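Local coordinates for protein beta-mannosidase (Trichoderma harzianum, PDB 4CVU) that probably hydrolyses terminal beta-linked mannose residues from the non-reducing ends of mannosides, as a fungal beta-mannosidase of glycoside hydrolase family 2, at residues V399-E412 with D430-L442. Sequence-based numbering, arbitrary orientation.
Sequences VTSDRMNRLFDSVE and DWIYDIADERGVL. With CD (cadmium ion), chain R; CD (cadmium ion), chain S; CD (cadmium ion), chain B; NA (sodium ion), chain C.
Phe408 and Arg439 each plug into the opposite helix, knobs-into-holes fashion. Helices 401-412 and 430-439 are neighbouring outer helices of the (beta/alpha)8-type catalytic barrel of family 2. They run roughly parallel, 32° apart. Leu419 of strand 418-421, between them in sequence, touches Phe408, Val411 and Val441.

The apolar contacts centre on Phe408. Ile435 CG2 lies over one face of its ring, a CH-pi contact with CG2 3.8 Å from the ring centroid. Val441 CG2 and Ile432 CG2 come at the ring edge. At the N-terminal end, Trp431 reaches across to the start of helix 401-412: Thr400 O meets the indole edge at CH2, and Met404 CG packs 3.6 Å from the same carbon.

The polar contacts belong to Arg439. Its chain, extended from CG to NE (chi2 172°, chi3 179°), brings one face of the guanidinium over Phe408 CB. NH1 and NH2 form an end-on salt bridge to Asp409 OD1, at 3.1 Å each, meeting its anti side. NH2 also bonds Asn405 OD1, and NH1 forms a salt bridge with Glu412 OE2 at 3.0 Å. A leucine at Arg439 would probably leave Asp409 and Glu412 without this shared positive charge and Asn405 OD1 without its guanidinium donor.

Both Asp409 oxygens bind sodium; OD2 also accepts from Gln919 NE2. Glu412 OE1 ligates cadmium and accepts from Arg316 NE. Asp430 and Asp434 chelate another cadmium; Asp430 and His477 share a further one. One water bridges Asn405 OD1, Glu438 OE2 and Arg439 NE, accepting from NE at 3.0 Å.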
loop_
_atom_site.group_PDB
_atom_site.type_symbol
_atom_site.label_atom_id
_atom_site.label_comp_id
_atom_site.label_asym_id
_atom_site.label_seq_id
_atom_site.Cartn_x
_atom_site.Cartn_y
_atom_site.Cartn_z
ATOM N N VAL A 399 18.943 9.322 7.322
ATOM C CA VAL A 399 19.147 10.442 6.462
ATOM C C VAL A 399 20.511 10.403 5.805
ATOM O O VAL A 399 21.528 10.501 6.484
ATOM C CB VAL A 399 19.001 11.741 7.222
ATOM C CG1 VAL A 399 19.357 12.893 6.326
ATOM C CG2 VAL A 399 17.599 11.855 7.727
ATOM N N THR A 400 20.526 10.307 4.470
ATOM C CA THR A 400 21.724 10.139 3.718
ATOM C C THR A 400 22.242 11.404 3.064
ATOM O O THR A 400 21.538 12.456 2.924
ATOM C CB THR A 400 21.554 9.117 2.602
ATOM O OG1 THR A 400 20.572 9.586 1.651
ATOM C CG2 THR A 400 21.184 7.763 3.168
ATOM N N SER A 401 23.515 11.299 2.717
ATOM C CA SER A 401 24.220 12.300 1.920
ATOM C C SER A 401 23.538 12.563 0.560
ATOM O O SER A 401 23.304 13.719 0.171
ATOM C CB SER A 401 25.672 11.832 1.774
ATOM O OG SER A 401 26.369 12.605 0.867
ATOM N N ASP A 402 23.180 11.496 -0.142
ATOM C CA ASP A 402 22.407 11.621 -1.377
ATOM C C ASP A 402 21.096 12.357 -1.172
ATOM O O ASP A 402 20.756 13.229 -1.956
ATOM C CB ASP A 402 22.107 10.253 -1.964
ATOM C CG ASP A 402 23.282 9.649 -2.687
ATOM O OD1 ASP A 402 24.309 10.319 -2.894
ATOM O OD2 ASP A 402 23.170 8.457 -3.077
ATOM N N ARG A 403 20.349 11.976 -0.132
ATOM C CA ARG A 403 19.077 12.595 0.150
ATOM C C ARG A 403 19.262 14.095 0.427
ATOM O O ARG A 403 18.463 14.902 -0.017
ATOM C CB ARG A 403 18.354 11.921 1.322
ATOM C CG ARG A 403 17.542 10.682 0.946
ATOM C CD ARG A 403 16.922 9.997 2.176
ATOM N NE ARG A 403 15.868 10.853 2.731
ATOM C CZ ARG A 403 15.156 10.609 3.831
ATOM N NH1 ARG A 403 15.324 9.494 4.496
ATOM N NH2 ARG A 403 14.205 11.486 4.214
ATOM N N MET A 404 20.303 14.465 1.177
ATOM C CA MET A 404 20.495 15.865 1.556
ATOM C C MET A 404 21.129 16.657 0.402
ATOM O O MET A 404 20.817 17.822 0.205
ATOM C CB MET A 404 21.335 15.987 2.825
ATOM C CG MET A 404 20.627 15.459 4.064
ATOM S SD MET A 404 19.097 16.358 4.413
ATOM C CE MET A 404 19.678 18.060 4.340
ATOM N N ASN A 405 21.971 16.009 -0.400
ATOM C CA ASN A 405 22.440 16.656 -1.618
ATOM C C ASN A 405 21.301 17.013 -2.603
ATOM O O ASN A 405 21.254 18.159 -3.095
ATOM C CB ASN A 405 23.578 15.841 -2.277
ATOM C CG ASN A 405 24.955 16.208 -1.692
ATOM O OD1 ASN A 405 25.323 17.370 -1.680
ATOM N ND2 ASN A 405 25.691 15.226 -1.205
ATOM N N ARG A 406 20.350 16.087 -2.819
ATOM C CA ARG A 406 19.181 16.388 -3.666
ATOM C C ARG A 406 18.368 17.552 -3.106
ATOM O O ARG A 406 17.848 18.388 -3.840
ATOM C CB ARG A 406 18.259 15.185 -3.783
ATOM C CG ARG A 406 18.903 14.019 -4.562
ATOM C CD ARG A 406 17.857 13.005 -4.983
ATOM N NE ARG A 406 17.332 12.178 -3.911
ATOM C CZ ARG A 406 17.875 11.010 -3.514
ATOM N NH1 ARG A 406 18.987 10.561 -4.030
ATOM N NH2 ARG A 406 17.284 10.291 -2.564
ATOM N N LEU A 407 18.195 17.549 -1.786
ATOM C CA LEU A 407 17.487 18.654 -1.132
ATOM C C LEU A 407 18.237 19.977 -1.332
ATOM O O LEU A 407 17.600 21.049 -1.530
ATOM C CB LEU A 407 17.299 18.348 0.351
ATOM C CG LEU A 407 16.576 19.415 1.176
ATOM C CD1 LEU A 407 15.827 18.713 2.312
ATOM C CD2 LEU A 407 17.523 20.427 1.764
ATOM N N PHE A 408 19.558 19.959 -1.206
ATOM C CA PHE A 408 20.287 21.219 -1.443
ATOM C C PHE A 408 20.255 21.662 -2.905
ATOM O O PHE A 408 20.151 22.855 -3.163
ATOM C CB PHE A 408 21.700 21.195 -0.867
ATOM C CG PHE A 408 21.740 21.609 0.568
ATOM C CD1 PHE A 408 21.874 22.963 0.910
ATOM C CD2 PHE A 408 21.606 20.671 1.583
ATOM C CE1 PHE A 408 21.947 23.344 2.250
ATOM C CE2 PHE A 408 21.645 21.052 2.912
ATOM C CZ PHE A 408 21.796 22.399 3.243
ATOM N N ASP A 409 20.273 20.714 -3.844
ATOM C CA ASP A 409 20.064 21.080 -5.245
ATOM C C ASP A 409 18.759 21.873 -5.398
ATOM O O ASP A 409 18.728 22.828 -6.117
ATOM C CB ASP A 409 19.854 19.911 -6.151
ATOM C CG ASP A 409 21.080 19.023 -6.317
ATOM O OD1 ASP A 409 22.228 19.367 -6.023
ATOM O OD2 ASP A 409 20.864 17.969 -6.858
ATOM N N SER A 410 17.675 21.399 -4.769
ATOM C CA SER A 410 16.347 22.028 -4.895
ATOM C C SER A 410 16.315 23.411 -4.240
ATOM O O SER A 410 15.580 24.310 -4.674
ATOM C CB SER A 410 15.261 21.118 -4.274
ATOM O OG SER A 410 15.097 19.922 -5.039
ATOM N N VAL A 411 17.106 23.569 -3.170
ATOM C CA VAL A 411 17.256 24.863 -2.464
ATOM C C VAL A 411 17.937 25.917 -3.383
ATOM O O VAL A 411 17.473 27.058 -3.520
ATOM C CB VAL A 411 18.072 24.695 -1.149
ATOM C CG1 VAL A 411 18.535 26.051 -0.580
ATOM C CG2 VAL A 411 17.265 23.961 -0.077
ATOM N N GLU A 412 19.063 25.539 -3.970
ATOM C CA GLU A 412 19.796 26.433 -4.898
ATOM C C GLU A 412 18.927 26.827 -6.093
ATOM O O GLU A 412 18.806 28.039 -6.450
ATOM C CB GLU A 412 21.059 25.760 -5.393
ATOM C CG GLU A 412 22.026 25.400 -4.280
ATOM C CD GLU A 412 23.458 25.451 -4.744
ATOM O OE1 GLU A 412 23.886 26.579 -5.067
ATOM O OE2 GLU A 412 24.116 24.376 -4.813
ATOM N N ASP A 430 27.890 17.697 11.435
ATOM C CA ASP A 430 28.913 18.379 10.662
ATOM C C ASP A 430 28.737 18.195 9.137
ATOM O O ASP A 430 28.888 19.153 8.379
ATOM C CB ASP A 430 30.349 17.919 11.104
ATOM C CG ASP A 430 31.463 18.404 10.143
ATOM O OD1 ASP A 430 31.688 19.645 9.936
ATOM O OD2 ASP A 430 32.155 17.533 9.568
ATOM N N TRP A 431 28.450 16.975 8.695
ATOM C CA TRP A 431 28.384 16.713 7.276
ATOM C C TRP A 431 27.308 17.514 6.524
ATOM O O TRP A 431 27.481 17.784 5.345
ATOM C CB TRP A 431 28.306 15.215 6.970
ATOM C CG TRP A 431 27.037 14.526 7.354
ATOM C CD1 TRP A 431 26.769 13.876 8.530
ATOM C CD2 TRP A 431 25.882 14.359 6.535
ATOM N NE1 TRP A 431 25.509 13.337 8.496
ATOM C CE2 TRP A 431 24.940 13.616 7.285
ATOM C CE3 TRP A 431 25.542 14.771 5.239
ATOM C CZ2 TRP A 431 23.682 13.268 6.774
ATOM C CZ3 TRP A 431 24.299 14.425 4.738
ATOM C CH2 TRP A 431 23.383 13.676 5.507
ATOM N N ILE A 432 26.251 17.944 7.211
ATOM C CA ILE A 432 25.193 18.724 6.577
ATOM C C ILE A 432 25.604 20.206 6.466
ATOM O O ILE A 432 25.358 20.826 5.441
ATOM C CB ILE A 432 23.838 18.574 7.321
ATOM C CG1 ILE A 432 23.346 17.137 7.210
ATOM C CG2 ILE A 432 22.800 19.527 6.731
ATOM C CD1 ILE A 432 22.040 16.849 7.925
ATOM N N TYR A 433 26.188 20.766 7.524
ATOM C CA TYR A 433 26.785 22.105 7.462
ATOM C C TYR A 433 27.879 22.131 6.390
ATOM O O TYR A 433 28.057 23.128 5.731
ATOM C CB TYR A 433 27.376 22.558 8.816
ATOM C CG TYR A 433 26.365 23.183 9.782
ATOM C CD1 TYR A 433 25.624 22.402 10.669
ATOM C CD2 TYR A 433 26.172 24.561 9.825
ATOM C CE1 TYR A 433 24.693 22.976 11.551
ATOM C CE2 TYR A 433 25.269 25.139 10.720
ATOM C CZ TYR A 433 24.530 24.341 11.585
ATOM O OH TYR A 433 23.611 24.892 12.479
ATOM N N ASP A 434 28.604 21.031 6.201
ATOM C CA ASP A 434 29.593 20.969 5.125
ATOM C C ASP A 434 29.004 21.242 3.759
ATOM O O ASP A 434 29.623 21.930 2.933
ATOM C CB ASP A 434 30.243 19.581 5.055
ATOM C CG ASP A 434 31.270 19.367 6.122
ATOM O OD1 ASP A 434 31.655 20.340 6.849
ATOM O OD2 ASP A 434 31.689 18.193 6.220
ATOM N N ILE A 435 27.836 20.686 3.505
ATOM C CA ILE A 435 27.168 20.849 2.246
ATOM C C ILE A 435 26.795 22.335 2.107
ATOM O O ILE A 435 27.029 22.988 1.092
ATOM C CB ILE A 435 25.930 19.942 2.187
ATOM C CG1 ILE A 435 26.413 18.486 1.982
ATOM C CG2 ILE A 435 25.043 20.336 1.012
ATOM C CD1 ILE A 435 25.420 17.436 2.324
ATOM N N ALA A 436 26.244 22.869 3.156
ATOM C CA ALA A 436 25.874 24.307 3.141
ATOM C C ALA A 436 27.102 25.172 2.870
ATOM O O ALA A 436 27.128 25.953 1.926
ATOM C CB ALA A 436 25.241 24.644 4.476
ATOM N N ASP A 437 28.160 24.972 3.654
ATOM C CA ASP A 437 29.441 25.668 3.466
ATOM C C ASP A 437 29.885 25.800 2.012
ATOM O O ASP A 437 30.164 26.896 1.516
ATOM C CB ASP A 437 30.560 24.891 4.197
ATOM C CG ASP A 437 30.511 25.022 5.670
ATOM O OD1 ASP A 437 29.733 25.842 6.215
ATOM O OD2 ASP A 437 31.313 24.307 6.327
ATOM N N GLU A 438 29.983 24.664 1.328
ATOM C CA GLU A 438 30.534 24.644 -0.015
ATOM C C GLU A 438 29.615 25.156 -1.108
ATOM O O GLU A 438 30.101 25.611 -2.144
ATOM C CB GLU A 438 31.008 23.237 -0.353
ATOM C CG GLU A 438 29.881 22.256 -0.520
ATOM C CD GLU A 438 30.358 20.820 -0.424
ATOM O OE1 GLU A 438 31.564 20.626 -0.166
ATOM O OE2 GLU A 438 29.533 19.889 -0.542
ATOM N N ARG A 439 28.303 25.081 -0.892
ATOM C CA ARG A 439 27.309 25.611 -1.818
ATOM C C ARG A 439 26.961 27.077 -1.549
ATOM O O ARG A 439 26.357 27.735 -2.395
ATOM C CB ARG A 439 26.000 24.797 -1.716
ATOM C CG ARG A 439 26.121 23.385 -2.244
ATOM C CD ARG A 439 24.877 22.586 -1.931
ATOM N NE ARG A 439 24.938 21.208 -2.446
ATOM C CZ ARG A 439 24.248 20.736 -3.487
ATOM N NH1 ARG A 439 23.442 21.526 -4.197
ATOM N NH2 ARG A 439 24.359 19.450 -3.820
ATOM N N GLY A 440 27.261 27.569 -0.361
ATOM C CA GLY A 440 26.944 28.970 -0.042
ATOM C C GLY A 440 25.540 29.283 0.453
ATOM O O GLY A 440 25.003 30.367 0.181
ATOM N N VAL A 441 24.939 28.345 1.187
ATOM C CA VAL A 441 23.631 28.565 1.767
ATOM C C VAL A 441 23.828 28.962 3.228
ATOM O O VAL A 441 24.358 28.193 4.039
ATOM C CB VAL A 441 22.752 27.294 1.609
ATOM C CG1 VAL A 441 21.345 27.510 2.126
ATOM C CG2 VAL A 441 22.728 26.801 0.155
ATOM N N LEU A 442 23.404 30.179 3.604
ATOM C CA LEU A 442 23.497 30.584 5.008
ATOM C C LEU A 442 22.541 29.781 5.847
ATOM O O LEU A 442 21.386 29.580 5.419
ATOM C CB LEU A 442 23.160 32.096 5.161
ATOM C CG LEU A 442 24.249 33.026 4.611
ATOM C CD1 LEU A 442 23.795 34.495 4.637
ATOM C CD2 LEU A 442 25.521 32.870 5.424
HETATM CD CD CD R . 33.346 18.685 8.016
HETATM CD CD CD S . 32.641 19.884 12.410
HETATM CD CD CD B . 25.051 7.803 -4.053
HETATM NA NA NA C . 22.691 16.890 -7.572
HETATM O O HOH W 1 27.186 19.415 -1.786
HETATM O O HOH W 2 34.356 16.931 7.359
HETATM O O HOH W 3 35.223 20.326 8.616
HETATM O O HOH W 4 34.355 17.873 11.998
HETATM O O HOH W 5 30.330 20.303 13.103
HETATM O O HOH W 6 21.889 14.180 -7.484
#